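Fructose-bisphosphate aldolase class I (Thermoproteus tenax, PDB 1W8S) is a class I aldolase of the DeoC/LacD family, an enzyme built on the TIM-barrel fold. Local coordinates at residues Glu125-Ile130 and Leu139-Glu144. The protein carries 2 engineered substitutions. Sequence-based numbering, arbitrary orientation.
Sequences EELARI and LPLVVE. Engineered in segment 139-144: Glu144 (natural residue Trp).
None of the four residues that touch, Leu127, Ile130, Leu141 and Val143, carries a flat group; the one to note is the Arg129 guanidinium, on the far side of the helix. One of its faces lies against the helix backbone, with Glu125 O and Glu126 CA above the plane, both offset toward the rim. At its edge, in plane, sits Glu125 OE2, joined to Arg129 NH1 by a salt bridge of 3.5 Å that is weak as a hydrogen bond.

Between helix and strand the touching side chains are all aliphatic. Leu141 splits its two methyls between two helix residues: CD2 meets Leu127 CD1 at 4.0 Å, while CD1 meets Ile130 CG2, also at 4.0 Å, the latter pair of side chains crossing at about a right angle. Leu127 holds CG opposite its backbone N (chi1 -175°), with one methyl turned to each strand residue: CD1 to Leu141, CD2 to Val143 CG2 at 4.3 Å. Tyr111 and Ile113 of strand 108-113 also pack on Leu127.

The helix segment runs nearly antiparallel to the strand (163°), the axes of the two short segments 11.0 Å apart at closest approach. Helix 120-137 is the return leg of the beta-alpha-beta crossover from strand 108-113 to strand 141-145, and this contact packs it on the parallel strands of a TIM barrel.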
# COMPACT_ATOMS: atom_id res chain seq x y z
N GLU E 125 -8.58 -0.53 8.88
CA GLU E 125 -7.19 -0.16 9.12
C GLU E 125 -6.99 1.34 9.47
O GLU E 125 -6.30 1.70 10.46
CB GLU E 125 -6.35 -0.56 7.90
CG GLU E 125 -4.92 -0.12 7.94
CD GLU E 125 -4.10 -0.63 6.76
OE1 GLU E 125 -4.58 -1.50 5.97
OE2 GLU E 125 -2.94 -0.15 6.66
N GLU E 126 -7.59 2.22 8.68
CA GLU E 126 -7.52 3.64 8.93
C GLU E 126 -8.25 4.05 10.19
O GLU E 126 -7.74 4.84 11.02
CB GLU E 126 -8.05 4.41 7.74
CG GLU E 126 -7.85 5.90 7.86
CD GLU E 126 -8.00 6.54 6.51
OE1 GLU E 126 -9.14 6.53 6.00
OE2 GLU E 126 -6.98 7.02 5.94
N LEU E 127 -9.44 3.50 10.40
CA LEU E 127 -10.18 3.78 11.60
C LEU E 127 -9.37 3.47 12.85
O LEU E 127 -9.47 4.17 13.84
CB LEU E 127 -11.49 3.00 11.60
CG LEU E 127 -12.44 3.26 12.75
CD1 LEU E 127 -12.71 4.76 12.86
CD2 LEU E 127 -13.72 2.50 12.56
N ALA E 128 -8.55 2.44 12.80
CA ALA E 128 -7.71 2.10 13.95
C ALA E 128 -6.80 3.24 14.32
O ALA E 128 -6.60 3.51 15.50
CB ALA E 128 -6.87 0.89 13.67
N ARG E 129 -6.27 3.91 13.31
CA ARG E 129 -5.38 5.04 13.57
C ARG E 129 -6.17 6.25 14.05
O ARG E 129 -5.71 7.01 14.93
CB ARG E 129 -4.57 5.38 12.30
CG ARG E 129 -3.62 4.24 11.86
CD ARG E 129 -2.60 4.67 10.78
NE ARG E 129 -3.23 4.77 9.46
CZ ARG E 129 -3.34 3.77 8.57
NH1 ARG E 129 -2.85 2.56 8.83
NH2 ARG E 129 -3.96 3.99 7.40
N ILE E 130 -7.35 6.45 13.48
CA ILE E 130 -8.19 7.57 13.85
C ILE E 130 -8.72 7.40 15.30
O ILE E 130 -8.67 8.33 16.10
CB ILE E 130 -9.30 7.70 12.85
CG1 ILE E 130 -8.75 8.30 11.53
CG2 ILE E 130 -10.44 8.50 13.42
CD1 ILE E 130 -9.64 8.03 10.46
N LEU E 139 -11.11 13.57 21.84
CA LEU E 139 -12.23 13.94 20.98
C LEU E 139 -13.07 12.69 20.76
O LEU E 139 -12.53 11.70 20.26
CB LEU E 139 -11.69 14.42 19.63
CG LEU E 139 -12.10 15.81 19.15
CD1 LEU E 139 -11.96 16.83 20.24
CD2 LEU E 139 -11.34 16.20 17.91
N PRO E 140 -14.36 12.69 21.11
CA PRO E 140 -15.22 11.54 20.82
C PRO E 140 -15.26 11.17 19.35
O PRO E 140 -15.24 12.04 18.53
CB PRO E 140 -16.60 12.01 21.27
CG PRO E 140 -16.32 13.07 22.28
CD PRO E 140 -15.10 13.76 21.81
N LEU E 141 -15.27 9.86 19.06
CA LEU E 141 -15.38 9.32 17.72
C LEU E 141 -16.79 8.86 17.44
O LEU E 141 -17.32 8.02 18.17
CB LEU E 141 -14.43 8.14 17.60
CG LEU E 141 -14.48 7.31 16.33
CD1 LEU E 141 -14.07 8.16 15.15
CD2 LEU E 141 -13.59 6.06 16.52
N VAL E 142 -17.38 9.43 16.39
CA VAL E 142 -18.68 9.00 15.88
C VAL E 142 -18.42 8.16 14.65
O VAL E 142 -17.84 8.66 13.67
CB VAL E 142 -19.59 10.20 15.50
CG1 VAL E 142 -21.04 9.68 15.12
CG2 VAL E 142 -19.62 11.23 16.59
N VAL E 143 -18.78 6.88 14.72
CA VAL E 143 -18.62 6.00 13.58
C VAL E 143 -19.97 5.96 12.89
O VAL E 143 -21.00 5.63 13.51
CB VAL E 143 -18.23 4.59 13.98
CG1 VAL E 143 -18.27 3.60 12.76
CG2 VAL E 143 -16.86 4.60 14.69
N GLU E 144 -19.94 6.28 11.61
CA GLU E 144 -21.08 6.26 10.70
C GLU E 144 -20.99 4.92 9.98
O GLU E 144 -20.13 4.72 9.15
CB GLU E 144 -20.98 7.49 9.77
CG GLU E 144 -20.44 8.70 10.56
CD GLU E 144 -20.15 9.98 9.76
OE1 GLU E 144 -20.61 11.10 10.18
OE2 GLU E 144 -19.39 9.87 8.75